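Local coordinates for surface-associated protein CshB (Streptococcus gordonii, PDB 6YZG) that probably serves as a cell-wall-linked streptococcal adhesin that binds host fibronectin, here represented by its second non-repetitive domain, at residues D14-L19 against P83-T88; F45-Y51 against V205-Y210; E69-L73 against M116-G122. All coordinates share one frame; numbering follows the deposited sequence.

Contact 1 (D14-L19 against P83-T88)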
ATOM      1  N   ASP A  14       3.302 -14.142  29.910  1.00 17.29           N
ATOM      2  CA  ASP A  14       1.966 -14.284  30.557  1.00 21.64           C
ATOM      3  C   ASP A  14       1.351 -15.661  30.226  1.00 23.89           C
ATOM      4  O   ASP A  14       1.957 -16.371  29.499  1.00 23.48           O
ATOM      5  CB  ASP A  14       1.066 -13.086  30.225  1.00 21.66           C
ATOM      6  CG  ASP A  14       0.484 -13.032  28.824  1.00 23.01           C
ATOM      7  OD1 ASP A  14       0.589 -13.991  28.120  1.00 26.51           O
ATOM      8  OD2 ASP A  14      -0.037 -11.982  28.473  1.00 25.48           O
ATOM      9  N   GLN A  15       0.136 -15.902  30.725  1.00 32.16           N
ATOM     10  CA  GLN A  15      -0.644 -17.160  30.539  1.00 34.00           C
ATOM     11  C   GLN A  15      -0.846 -17.492  29.054  1.00 35.20           C
ATOM     12  O   GLN A  15      -1.021 -18.660  28.740  1.00 39.26           O
ATOM     13  CB  GLN A  15      -2.043 -16.998  31.159  1.00 38.48           C
ATOM     14  CG  GLN A  15      -2.144 -17.194  32.677  1.00 38.48           C
ATOM     15  CD  GLN A  15      -3.479 -16.894  33.338  1.00 38.77           C
ATOM     16  OE1 GLN A  15      -3.795 -15.763  33.729  1.00 43.95           O
ATOM     17  NE2 GLN A  15      -4.296 -17.913  33.490  1.00 40.83           N
ATOM     18  N   ARG A  16      -0.879 -16.495  28.175  1.00 31.76           N
ATOM     19  CA  ARG A  16      -1.128 -16.717  26.732  1.00 29.18           C
ATOM     20  C   ARG A  16       0.164 -16.698  25.919  1.00 28.04           C
ATOM     21  O   ARG A  16       0.077 -16.612  24.736  1.00 29.83           O
ATOM     22  CB  ARG A  16      -2.170 -15.707  26.243  1.00 30.69           C
ATOM     23  CG  ARG A  16      -3.452 -15.742  27.060  1.00 31.32           C
ATOM     24  CD  ARG A  16      -4.583 -14.930  26.468  1.00 30.15           C
ATOM     25  NE  ARG A  16      -4.206 -13.536  26.462  1.00 27.27           N
ATOM     26  CZ  ARG A  16      -4.841 -12.552  25.840  1.00 26.10           C
ATOM     27  NH1 ARG A  16      -5.946 -12.776  25.162  1.00 26.53           N
ATOM     28  NH2 ARG A  16      -4.355 -11.341  25.898  1.00 23.79           N
ATOM     29  N   GLY A  17       1.309 -16.727  26.593  1.00 24.20           N
ATOM     30  CA  GLY A  17       2.610 -16.723  25.929  1.00 24.84           C
ATOM     31  C   GLY A  17       2.974 -15.345  25.382  1.00 20.18           C
ATOM     32  O   GLY A  17       3.762 -15.257  24.459  1.00 22.08           O
ATOM     33  N   GLY A  18       2.327 -14.309  25.880  1.00 20.43           N
ATOM     34  CA  GLY A  18       2.658 -12.948  25.454  1.00 18.10           C
ATOM     35  C   GLY A  18       3.360 -12.124  26.526  1.00 15.59           C
ATOM     36  O   GLY A  18       3.578 -12.593  27.685  1.00 15.57           O
ATOM     37  N   LEU A  19       3.678 -10.898  26.157  1.00 13.41           N
ATOM     38  CA  LEU A  19       4.506 -10.046  27.018  1.00 12.55           C
ATOM     39  C   LEU A  19       3.655  -9.548  28.172  1.00 11.43           C
ATOM     40  O   LEU A  19       2.514  -9.115  28.019  1.00 13.42           O
ATOM     41  CB  LEU A  19       5.078  -8.866  26.217  1.00 13.38           C
ATOM     42  CG  LEU A  19       6.376  -9.180  25.460  1.00 14.42           C
ATOM     43  CD1 LEU A  19       6.319 -10.409  24.604  1.00 15.81           C
ATOM     44  CD2 LEU A  19       6.754  -7.972  24.608  1.00 14.88           C
ATOM     45  N   PRO A  83     -11.474 -10.193  24.570  1.00 20.69           N
ATOM     46  CA  PRO A  83     -10.284  -9.710  25.249  1.00 19.10           C
ATOM     47  C   PRO A  83      -9.272  -9.316  24.198  1.00 16.50           C
ATOM     48  O   PRO A  83      -9.150  -9.935  23.162  1.00 18.41           O
ATOM     49  CB  PRO A  83      -9.777 -10.912  26.033  1.00 22.19           C
ATOM     50  CG  PRO A  83     -10.991 -11.811  26.129  1.00 23.38           C
ATOM     51  CD  PRO A  83     -11.728 -11.620  24.830  1.00 22.82           C
ATOM     52  N   PRO A  84      -8.519  -8.243  24.428  1.00 17.80           N
ATOM     53  CA  PRO A  84      -7.491  -7.922  23.467  1.00 17.48           C
ATOM     54  C   PRO A  84      -6.356  -8.918  23.596  1.00 15.93           C
ATOM     55  O   PRO A  84      -6.230  -9.620  24.614  1.00 17.92           O
ATOM     56  CB  PRO A  84      -6.985  -6.554  23.876  1.00 18.65           C
ATOM     57  CG  PRO A  84      -7.238  -6.533  25.333  1.00 19.76           C
ATOM     58  CD  PRO A  84      -8.530  -7.352  25.577  1.00 18.46           C
ATOM     59  N   PRO A  85      -5.544  -8.971  22.538  1.00 15.79           N
ATOM     60  CA  PRO A  85      -4.420  -9.909  22.458  1.00 16.23           C
ATOM     61  C   PRO A  85      -3.282  -9.419  23.359  1.00 14.35           C
ATOM     62  O   PRO A  85      -3.399  -8.467  24.075  1.00 16.06           O
ATOM     63  CB  PRO A  85      -4.080  -9.898  21.000  1.00 17.56           C
ATOM     64  CG  PRO A  85      -4.326  -8.449  20.617  1.00 16.88           C
ATOM     65  CD  PRO A  85      -5.586  -8.082  21.361  1.00 16.48           C
ATOM     66  N   SER A  86      -2.224 -10.220  23.398  1.00 16.84           N
ATOM     67  CA  SER A  86      -0.950  -9.852  24.033  1.00 15.00           C
ATOM     68  C   SER A  86       0.041  -9.567  22.915  1.00 12.70           C
ATOM     69  O   SER A  86      -0.040 -10.101  21.807  1.00 14.54           O
ATOM     70  CB  SER A  86      -0.419 -10.896  24.985  1.00 18.05           C
ATOM     71  OG  SER A  86      -1.324 -11.101  26.083  1.00 21.44           O
ATOM     72  N   VAL A  87       0.984  -8.714  23.228  1.00 12.03           N
ATOM     73  CA  VAL A  87       2.144  -8.499  22.357  1.00 12.02           C
ATOM     74  C   VAL A  87       2.933  -9.798  22.312  1.00 12.21           C
ATOM     75  O   VAL A  87       3.116 -10.418  23.403  1.00 13.18           O
ATOM     76  CB  VAL A  87       2.992  -7.339  22.864  1.00 12.17           C
ATOM     77  CG1 VAL A  87       4.206  -7.138  21.977  1.00 11.83           C
ATOM     78  CG2 VAL A  87       2.167  -6.051  22.954  1.00 11.92           C
ATOM     79  N   THR A  88       3.374 -10.208  21.153  1.00 12.14           N
ATOM     80  CA  THR A  88       4.044 -11.534  21.043  1.00 13.63           C
ATOM     81  C   THR A  88       4.988 -11.579  19.860  1.00 14.93           C
ATOM     82  O   THR A  88       4.805 -10.865  18.905  1.00 13.61           O
ATOM     83  CB  THR A  88       2.995 -12.637  20.954  1.00 15.93           C
ATOM     84  OG1 THR A  88       3.623 -13.924  21.076  1.00 18.00           O
ATOM     85  CG2 THR A  88       2.198 -12.544  19.689  1.00 15.87           C
TER
HETATM   86  O   HOH W   1      -7.336 -12.218  22.350  1.00 37.73           O
HETATM   87  O   HOH W   2       1.066  -7.911  25.949  1.00 16.85           O

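Contact 2 (F45-Y51 against V205-Y210)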
ATOM      1  N   PHE A  45       0.194   5.236  23.199  1.00  8.57           N
ATOM      2  CA  PHE A  45       0.867   6.554  23.091  1.00  8.59           C
ATOM      3  C   PHE A  45       0.050   7.643  23.828  1.00  8.75           C
ATOM      4  O   PHE A  45       0.658   8.590  24.345  1.00  9.50           O
ATOM      5  CB  PHE A  45       1.084   6.928  21.641  1.00  8.93           C
ATOM      6  CG  PHE A  45       1.951   8.125  21.387  1.00  9.00           C
ATOM      7  CD1 PHE A  45       3.309   8.106  21.668  1.00  9.23           C
ATOM      8  CD2 PHE A  45       1.378   9.279  20.905  1.00  8.41           C
ATOM      9  CE1 PHE A  45       4.056   9.235  21.382  1.00 10.81           C
ATOM     10  CE2 PHE A  45       2.135  10.422  20.650  1.00  9.07           C
ATOM     11  CZ  PHE A  45       3.479  10.369  20.890  1.00 10.08           C
ATOM     12  N   ASN A  46      -1.251   7.527  23.885  1.00  9.22           N
ATOM     13  CA  ASN A  46      -2.144   8.517  24.575  1.00  9.86           C
ATOM     14  C   ASN A  46      -1.932   8.472  26.087  1.00 10.72           C
ATOM     15  O   ASN A  46      -2.513   9.333  26.774  1.00 11.04           O
ATOM     16  CB  ASN A  46      -3.593   8.268  24.184  1.00 10.47           C
ATOM     17  CG  ASN A  46      -4.091   6.867  24.429  1.00 10.57           C
ATOM     18  OD1 ASN A  46      -3.499   5.934  23.917  1.00 12.39           O
ATOM     19  ND2 ASN A  46      -5.206   6.643  25.132  1.00 14.12           N
ATOM     20  N   SER A  47      -1.118   7.582  26.610  1.00  9.92           N
ATOM     21  CA  SER A  47      -0.724   7.542  28.033  1.00 10.45           C
ATOM     22  C   SER A  47       0.601   8.218  28.303  1.00 11.10           C
ATOM     23  O   SER A  47       1.006   8.225  29.506  1.00 13.58           O
ATOM     24  CB  SER A  47      -0.656   6.132  28.570  1.00 10.94           C
ATOM     25  OG  SER A  47       0.464   5.418  28.085  1.00 12.22           O
ATOM     26  N   THR A  48       1.299   8.669  27.278  1.00 10.54           N
ATOM     27  CA  THR A  48       2.678   9.183  27.486  1.00 10.76           C
ATOM     28  C   THR A  48       2.736  10.676  27.820  1.00 11.42           C
ATOM     29  O   THR A  48       1.862  11.391  27.471  1.00 10.46           O
ATOM     30  CB  THR A  48       3.561   8.941  26.252  1.00 11.03           C
ATOM     31  OG1 THR A  48       3.070   9.703  25.147  1.00 10.25           O
ATOM     32  CG2 THR A  48       3.622   7.485  25.853  1.00 12.32           C
ATOM     33  N   GLU A  49       3.826  11.082  28.453  1.00 13.39           N
ATOM     34  CA  GLU A  49       4.073  12.518  28.741  1.00 14.41           C
ATOM     35  C   GLU A  49       4.277  13.266  27.418  1.00 13.31           C
ATOM     36  O   GLU A  49       3.955  14.387  27.360  1.00 14.04           O
ATOM     37  CB  GLU A  49       5.290  12.701  29.644  1.00 16.08           C
ATOM     38  CG  GLU A  49       5.072  12.124  31.011  1.00 19.80           C
ATOM     39  CD  GLU A  49       4.401  12.992  32.052  1.00 22.80           C
ATOM     40  OE1 GLU A  49       4.290  14.189  31.850  1.00 29.25           O
ATOM     41  OE2 GLU A  49       4.051  12.438  33.113  1.00 33.16           O
ATOM     42  N   ILE A  50       4.816  12.593  26.401  1.00 12.34           N
ATOM     43  CA  ILE A  50       4.951  13.195  25.061  1.00 11.28           C
ATOM     44  C   ILE A  50       3.564  13.685  24.599  1.00 10.86           C
ATOM     45  O   ILE A  50       3.384  14.814  24.172  1.00 11.90           O
ATOM     46  CB  ILE A  50       5.592  12.233  24.052  1.00 12.38           C
ATOM     47  CG1 ILE A  50       7.002  11.766  24.469  1.00 15.95           C
ATOM     48  CG2 ILE A  50       5.552  12.866  22.687  1.00 12.59           C
ATOM     49  CD1 ILE A  50       7.299  10.414  23.907  1.00 17.74           C
ATOM     50  N   TYR A  51       2.599  12.773  24.641  1.00 11.12           N
ATOM     51  CA  TYR A  51       1.232  13.081  24.189  1.00 10.55           C
ATOM     52  C   TYR A  51       0.576  14.145  25.136  1.00  9.73           C
ATOM     53  O   TYR A  51      -0.043  15.057  24.593  1.00 11.27           O
ATOM     54  CB  TYR A  51       0.427  11.774  24.176  1.00 10.68           C
ATOM     55  CG  TYR A  51      -0.987  11.963  23.710  1.00 10.11           C
ATOM     56  CD1 TYR A  51      -1.345  11.936  22.361  1.00 10.59           C
ATOM     57  CD2 TYR A  51      -1.993  12.195  24.656  1.00 11.56           C
ATOM     58  CE1 TYR A  51      -2.647  12.055  21.947  1.00 11.46           C
ATOM     59  CE2 TYR A  51      -3.304  12.323  24.244  1.00 11.37           C
ATOM     60  CZ  TYR A  51      -3.630  12.234  22.905  1.00 10.97           C
ATOM     61  OH  TYR A  51      -4.955  12.432  22.528  1.00 11.83           O
ATOM     62  N   VAL A 205      -9.207   9.537  21.737  1.00 11.19           N
ATOM     63  CA  VAL A 205      -7.838  10.028  21.450  1.00 11.94           C
ATOM     64  C   VAL A 205      -7.888  11.149  20.417  1.00 11.15           C
ATOM     65  O   VAL A 205      -8.738  11.094  19.486  1.00 13.37           O
ATOM     66  CB  VAL A 205      -7.006   8.841  20.967  1.00 11.93           C
ATOM     67  CG1 VAL A 205      -5.653   9.345  20.514  1.00 12.45           C
ATOM     68  CG2 VAL A 205      -6.897   7.729  21.980  1.00 12.12           C
ATOM     69  N   ASP A 206      -6.994  12.106  20.514  1.00 11.19           N
ATOM     70  CA  ASP A 206      -6.730  13.135  19.506  1.00 12.04           C
ATOM     71  C   ASP A 206      -5.667  12.621  18.520  1.00 11.39           C
ATOM     72  O   ASP A 206      -4.457  12.748  18.790  1.00 11.74           O
ATOM     73  CB  ASP A 206      -6.345  14.470  20.110  1.00 13.72           C
ATOM     74  CG  ASP A 206      -6.142  15.530  19.025  1.00 15.22           C
ATOM     75  OD1 ASP A 206      -6.235  15.221  17.830  1.00 16.20           O
ATOM     76  OD2 ASP A 206      -5.954  16.706  19.409  1.00 17.94           O
ATOM     77  N   TRP A 207      -6.081  11.941  17.468  1.00 11.87           N
ATOM     78  CA  TRP A 207      -5.148  11.259  16.550  1.00 11.42           C
ATOM     79  C   TRP A 207      -4.287  12.297  15.869  1.00 10.69           C
ATOM     80  O   TRP A 207      -3.195  11.948  15.413  1.00 11.34           O
ATOM     81  CB  TRP A 207      -5.942  10.426  15.534  1.00 11.71           C
ATOM     82  CG  TRP A 207      -6.756   9.404  16.241  1.00 10.31           C
ATOM     83  CD1 TRP A 207      -8.106   9.458  16.471  1.00 10.70           C
ATOM     84  CD2 TRP A 207      -6.285   8.273  17.004  1.00 10.55           C
ATOM     85  NE1 TRP A 207      -8.474   8.409  17.229  1.00 10.27           N
ATOM     86  CE2 TRP A 207      -7.405   7.608  17.571  1.00 10.83           C
ATOM     87  CE3 TRP A 207      -5.022   7.688  17.225  1.00 10.58           C
ATOM     88  CZ2 TRP A 207      -7.341   6.461  18.342  1.00 11.41           C
ATOM     89  CZ3 TRP A 207      -4.955   6.560  17.972  1.00 10.78           C
ATOM     90  CH2 TRP A 207      -6.067   5.953  18.562  1.00 11.39           C
ATOM     91  N   TYR A 208      -4.732  13.541  15.701  1.00 11.80           N
ATOM     92  CA  TYR A 208      -3.879  14.554  15.047  1.00 11.93           C
ATOM     93  C   TYR A 208      -2.618  14.775  15.882  1.00 12.51           C
ATOM     94  O   TYR A 208      -1.575  15.204  15.294  1.00 14.31           O
ATOM     95  CB  TYR A 208      -4.620  15.877  14.857  1.00 14.59           C
ATOM     96  CG  TYR A 208      -5.820  15.706  13.992  1.00 17.39           C
ATOM     97  CD1 TYR A 208      -5.705  15.297  12.675  1.00 18.00           C
ATOM     98  CD2 TYR A 208      -7.081  15.980  14.502  1.00 23.58           C
ATOM     99  CE1 TYR A 208      -6.833  15.162  11.858  1.00 22.88           C
ATOM    100  CE2 TYR A 208      -8.207  15.775  13.728  1.00 25.50           C
ATOM    101  CZ  TYR A 208      -8.087  15.373  12.407  1.00 24.69           C
ATOM    102  OH  TYR A 208      -9.242  15.205  11.669  1.00 28.07           O
ATOM    103  N   LYS A 209      -2.666  14.515  17.170  1.00 11.07           N
ATOM    104  CA  LYS A 209      -1.481  14.680  18.054  1.00 11.69           C
ATOM    105  C   LYS A 209      -0.702  13.351  18.143  1.00 11.01           C
ATOM    106  O   LYS A 209       0.283  13.318  18.887  1.00 11.08           O
ATOM    107  CB  LYS A 209      -1.814  15.297  19.407  1.00 13.70           C
ATOM    108  CG  LYS A 209      -2.395  16.707  19.267  1.00 16.57           C
ATOM    109  CD  LYS A 209      -1.506  17.611  18.419  1.00 18.27           C
ATOM    110  CE  LYS A 209      -2.056  19.014  18.182  1.00 22.66           C
ATOM    111  NZ  LYS A 209      -2.128  19.786  19.440  1.00 26.99           N
ATOM    112  N   TYR A 210      -1.040  12.304  17.408  1.00  9.36           N
ATOM    113  CA  TYR A 210      -0.102  11.178  17.116  1.00 10.59           C
ATOM    114  C   TYR A 210       0.849  11.610  16.012  1.00 11.26           C
ATOM    115  O   TYR A 210       1.902  10.997  15.892  1.00 11.68           O
ATOM    116  CB  TYR A 210      -0.855   9.906  16.751  1.00  9.75           C
ATOM    117  CG  TYR A 210      -1.290   9.050  17.910  1.00  8.73           C
ATOM    118  CD1 TYR A 210      -1.939   9.566  19.020  1.00  8.94           C
ATOM    119  CD2 TYR A 210      -1.061   7.688  17.896  1.00  8.91           C
ATOM    120  CE1 TYR A 210      -2.319   8.750  20.059  1.00  9.87           C
ATOM    121  CE2 TYR A 210      -1.459   6.852  18.920  1.00  9.53           C
ATOM    122  CZ  TYR A 210      -2.074   7.381  20.020  1.00  9.39           C
ATOM    123  OH  TYR A 210      -2.546   6.591  21.048  1.00  9.94           O
TER

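Contact 3 (E69-L73 against M116-G122)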
ATOM      1  N   GLU A  69      -4.672   1.510  28.755  1.00 15.53           N
ATOM      2  CA  GLU A  69      -4.172   0.141  28.594  1.00 16.00           C
ATOM      3  C   GLU A  69      -4.139  -0.190  27.098  1.00 12.37           C
ATOM      4  O   GLU A  69      -4.937   0.372  26.319  1.00 13.10           O
ATOM      5  CB  GLU A  69      -5.074  -0.874  29.314  1.00 20.59           C
ATOM      6  CG  GLU A  69      -5.071  -0.740  30.827  1.00 25.12           C
ATOM      7  CD  GLU A  69      -6.057  -1.677  31.514  1.00 36.72           C
ATOM      8  OE1 GLU A  69      -5.979  -2.901  31.263  1.00 46.40           O
ATOM      9  OE2 GLU A  69      -6.935  -1.185  32.264  1.00 49.31           O
ATOM     10  N   ASN A  70      -3.263  -1.089  26.697  1.00 11.47           N
ATOM     11  CA  ASN A  70      -3.262  -1.654  25.335  1.00 10.03           C
ATOM     12  C   ASN A  70      -4.628  -2.253  25.038  1.00 10.45           C
ATOM     13  O   ASN A  70      -5.190  -2.953  25.907  1.00 12.18           O
ATOM     14  CB  ASN A  70      -2.162  -2.670  25.133  1.00 10.00           C
ATOM     15  CG  ASN A  70      -0.795  -2.013  25.088  1.00  9.76           C
ATOM     16  OD1 ASN A  70      -0.659  -0.791  24.935  1.00  9.50           O
ATOM     17  ND2 ASN A  70       0.212  -2.883  25.136  1.00 10.76           N
ATOM     18  N   GLY A  71      -5.146  -2.040  23.859  1.00  9.85           N
ATOM     19  CA  GLY A  71      -6.380  -2.743  23.504  1.00  9.94           C
ATOM     20  C   GLY A  71      -6.891  -2.263  22.166  1.00  9.98           C
ATOM     21  O   GLY A  71      -6.145  -1.739  21.333  1.00 10.33           O
ATOM     22  N   PHE A  72      -8.161  -2.565  21.882  1.00 10.31           N
ATOM     23  CA  PHE A  72      -8.781  -2.192  20.607  1.00 10.75           C
ATOM     24  C   PHE A  72      -9.106  -0.697  20.519  1.00  9.78           C
ATOM     25  O   PHE A  72      -9.388  -0.072  21.566  1.00 11.02           O
ATOM     26  CB  PHE A  72     -10.072  -2.999  20.440  1.00 11.63           C
ATOM     27  CG  PHE A  72      -9.820  -4.491  20.390  1.00 10.93           C
ATOM     28  CD1 PHE A  72      -9.217  -5.009  19.276  1.00 12.46           C
ATOM     29  CD2 PHE A  72     -10.245  -5.340  21.399  1.00 13.38           C
ATOM     30  CE1 PHE A  72      -8.972  -6.368  19.162  1.00 12.95           C
ATOM     31  CE2 PHE A  72     -10.009  -6.711  21.277  1.00 14.29           C
ATOM     32  CZ  PHE A  72      -9.340  -7.201  20.191  1.00 13.76           C
ATOM     33  N   LEU A  73      -9.142  -0.202  19.293  1.00 10.23           N
ATOM     34  CA  LEU A  73      -9.795   1.099  19.043  1.00 11.17           C
ATOM     35  C   LEU A  73     -11.224   1.046  19.610  1.00 11.20           C
ATOM     36  O   LEU A  73     -11.896   0.038  19.406  1.00 11.89           O
ATOM     37  CB  LEU A  73      -9.779   1.403  17.581  1.00 10.67           C
ATOM     38  CG  LEU A  73      -8.410   1.558  16.939  1.00 10.61           C
ATOM     39  CD1 LEU A  73      -8.504   1.587  15.402  1.00 11.08           C
ATOM     40  CD2 LEU A  73      -7.722   2.795  17.460  1.00 11.43           C
ATOM     41  N   MET A 116      -4.163  -8.827  16.564  1.00 14.98           N
ATOM     42  CA  MET A 116      -5.530  -8.585  16.071  1.00 14.06           C
ATOM     43  C   MET A 116      -5.513  -7.242  15.374  1.00 13.55           C
ATOM     44  O   MET A 116      -4.753  -6.348  15.735  1.00 13.77           O
ATOM     45  CB  MET A 116      -6.541  -8.604  17.188  1.00 15.91           C
ATOM     46  CG  MET A 116      -6.557  -9.958  17.874  1.00 20.68           C
ATOM     47  SD  MET A 116      -7.711 -11.046  17.132  1.00 37.83           S
ATOM     48  CE  MET A 116      -9.301 -10.252  17.483  1.00 25.24           C
ATOM     49  N   ASN A 117      -6.419  -7.050  14.438  1.00 14.00           N
ATOM     50  CA  ASN A 117      -6.601  -5.753  13.780  1.00 13.22           C
ATOM     51  C   ASN A 117      -7.323  -4.752  14.708  1.00 11.71           C
ATOM     52  O   ASN A 117      -8.063  -5.110  15.603  1.00 12.61           O
ATOM     53  CB  ASN A 117      -7.390  -5.948  12.505  1.00 13.83           C
ATOM     54  CG  ASN A 117      -6.655  -6.923  11.609  1.00 17.53           C
ATOM     55  OD1 ASN A 117      -5.519  -6.638  11.235  1.00 21.69           O
ATOM     56  ND2 ASN A 117      -7.318  -8.032  11.265  1.00 22.55           N
ATOM     57  N   SER A 118      -7.102  -3.484  14.405  1.00 10.83           N
ATOM     58  CA  SER A 118      -7.925  -2.376  14.932  1.00  9.94           C
ATOM     59  C   SER A 118      -7.613  -2.070  16.387  1.00 10.80           C
ATOM     60  O   SER A 118      -8.461  -2.163  17.275  1.00 10.03           O
ATOM     61  CB  SER A 118      -9.408  -2.607  14.740  1.00 10.74           C
ATOM     62  OG  SER A 118      -9.642  -2.935  13.372  1.00 12.89           O
ATOM     63  N   THR A 119      -6.365  -1.650  16.640  1.00  9.52           N
ATOM     64  CA  THR A 119      -5.815  -1.494  18.003  1.00  8.89           C
ATOM     65  C   THR A 119      -5.055  -0.198  18.187  1.00  9.09           C
ATOM     66  O   THR A 119      -4.719   0.487  17.249  1.00  9.72           O
ATOM     67  CB  THR A 119      -4.923  -2.678  18.386  1.00 10.14           C
ATOM     68  OG1 THR A 119      -3.756  -2.614  17.571  1.00 11.40           O
ATOM     69  CG2 THR A 119      -5.626  -4.009  18.248  1.00 10.62           C
ATOM     70  N   ASN A 120      -4.779   0.087  19.440  1.00  8.01           N
ATOM     71  CA  ASN A 120      -3.983   1.237  19.901  1.00  7.85           C
ATOM     72  C   ASN A 120      -3.186   0.695  21.082  1.00  8.23           C
ATOM     73  O   ASN A 120      -3.739   0.347  22.143  1.00  8.68           O
ATOM     74  CB  ASN A 120      -4.904   2.377  20.330  1.00  9.29           C
ATOM     75  CG  ASN A 120      -4.209   3.562  20.956  1.00  9.58           C
ATOM     76  OD1 ASN A 120      -3.111   3.937  20.586  1.00  9.85           O
ATOM     77  ND2 ASN A 120      -4.928   4.259  21.848  1.00 11.31           N
ATOM     78  N   TRP A 121      -1.888   0.510  20.850  1.00  8.13           N
ATOM     79  CA  TRP A 121      -1.037  -0.232  21.817  1.00  7.94           C
ATOM     80  C   TRP A 121       0.359   0.343  21.832  1.00  8.38           C
ATOM     81  O   TRP A 121       0.773   1.034  20.874  1.00  8.35           O
ATOM     82  CB  TRP A 121      -1.008  -1.746  21.525  1.00  8.47           C
ATOM     83  CG  TRP A 121      -0.361  -2.130  20.245  1.00  8.99           C
ATOM     84  CD1 TRP A 121      -0.924  -2.182  18.999  1.00  8.68           C
ATOM     85  CD2 TRP A 121       0.971  -2.633  20.029  1.00  8.74           C
ATOM     86  NE1 TRP A 121      -0.077  -2.712  18.070  1.00 10.44           N
ATOM     87  CE2 TRP A 121       1.109  -2.999  18.683  1.00  9.55           C
ATOM     88  CE3 TRP A 121       2.044  -2.869  20.894  1.00  9.47           C
ATOM     89  CZ2 TRP A 121       2.271  -3.570  18.156  1.00  9.92           C
ATOM     90  CZ3 TRP A 121       3.205  -3.417  20.370  1.00 10.08           C
ATOM     91  CH2 TRP A 121       3.306  -3.757  19.036  1.00 10.81           C
ATOM     92  N   GLY A 122       1.137  -0.064  22.829  1.00  8.95           N
ATOM     93  CA  GLY A 122       2.576   0.266  22.822  1.00  8.81           C
ATOM     94  C   GLY A 122       3.313  -0.613  23.790  1.00 10.85           C
ATOM     95  O   GLY A 122       2.716  -1.343  24.609  1.00 10.51           O
TER
HETATM   96  O   HOH W   3      -5.666   1.354  23.872  1.00 12.24           O

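Contact 1 (D14-L19 against P83-T88)
R16 holds one backbone carbonyl with both terminal nitrogens: NH2 meets P84 O at 2.9 Å on a lone pair in the carbonyl plane, and NH1 reaches the same oxygen at a longer 3.2 Å. P84 O lies almost in the guanidinium plane, whereas S86 OG, the second acceptor of NH2 at 3.0 Å, is tilted 28° from it. The S86 hydroxyl donates to the syn lone pair of D14 OD2, 2.9 Å away, and thereby joins arginine to carboxylate. D14 is fixed in turn from its own segment. Its CG sits between backbone N and carbonyl carbon (chi1 75°), which brings OD1 over the type I turn D14–G17; there R16 N and G18 N reach OD1 from opposite faces of the carboxylate, the first closing an Asx turn. Further along, G18 CA lies 3.7 Å from S86 CB, a close backbone-to-side-chain approach. L19 N donates to V87 O at 2.9 Å, a water bridges L19 O to V87 N, and L19 CD2 rests against V87 CG1. At the end of its segment T88 OG1 accepts from A90 N. The contact joins two loops, one between strands 10-11 and 24-30, the other between strands 71-72 and 119-131, and P84 and P85 of the second loop pack on F72 of strand 71-72.

Contact 2 (F45-Y51 against V205-Y210)
The backbones approach at two places: N46 to V205, ahead of the 3-10 turn 207-209 (CA atoms 6.7 Å apart), and Y51, at the start of helix 49-55, to K209. The Y210 ring is covered on both faces. F45 presents an edge to one of them, CD2 lying over the ring centre with the two planes at 72°, and W207 CZ3 from its own segment covers the opposite face nearer the rim. F45 CB also touches Y210 CZ at 3.6 Å. At the Y210 edge stands Y51 CE1, 3.8 Å from Y210 CE1, the two rings meeting obliquely. With its CG opposite the backbone N (chi1 -179°), Y51 stretches away from the helix and its hydroxyl accepts from D206 N at 2.9 Å, a fairly straight bond (160°), though T63 OG1, outside both segments, is the stronger partner of that hydroxyl. The Y210 hydroxyl takes a weak bond from N46 N, but its stronger partner is N120 OD1, and N120 ND2 in turn binds N46 OD1. V205 CG2 meets the N46 amide side chain at 3.7 Å from ND2. T48 caps the helix: its OG1 accepts from Y51 N at 3.1 Å and donates to F45 O. Y249 of the second subunit meets F45 edge-to-face, so the aromatic group continues across the interface. F45, Y51 and Y210 thus form a buried aromatic cluster beside an N-capped helix, within the CshA-type non-repetitive domain 2.

Contact 3 (E69-L73 against M116-G122)
E69 O and N120 O are joined by a water that donates to both, at one end of a short antiparallel pairing in which strand 71-72 lies along the beginning of strand 119-131. The N70 amide then pairs with the G122 backbone much as a strand neighbour would: ND2 donates to G122 O at 3.0 Å with the acceptor in the amide plane, and OD1 accepts from G122 N at 2.9 Å, this donor standing 46° out of the carbonyl plane. The W121 CB methylene lies 3.6 Å from N70 CG. G71 forms the hydrogen-bonded pair with N120, the bond from N120 N to G71 O (3.0 Å) being shorter than the return bond from G71 N to N120 O (3.3 Å). F72 and T119 follow as the non-hydrogen-bonded pair, with diverging side chains. The F72 CG lies beside its backbone N (chi1 -62°), and the ring turns its edge to the 116-118 loop: the carbonyl oxygens of N117 and S118 lie in its plane, and CE1 touches M116 CB at 3.8 Å. Strand 119-131 also pairs antiparallel with a strand of the second subunit along T119–G122, which extends the sheet into that subunit, and S118 OG bonds to S253 O of the same neighbour. L73 closes the pairing: its N donates to S118 O at 2.9 Å from above the carbonyl plane, while CD2 lies across N120, 4.0 Å from its CB.

How the contacts relate
Contact 2 is the buried one, an aromatic cluster whose hydroxyls and amide are tied off by hydrogen bonds, several to residues outside it; contact 1, about 24 Å from it between centres, is a partly buried loop-to-loop junction held mainly by arginine, carboxylate and hydroxyl groups. Contact 3 lies between them and relies on strand pairing plus one asparagine side chain. It touches both neighbours: V87 and P85 of contact 1 pack on W121 and M116, while N120 ties contact 3 to contact 2. Contacts 1 and 3 both involve the chain joining strands 71-72 and 119-131. Contacts 2 and 3 also meet the second subunit, whereas contact 1 meets no other chain of the assembly.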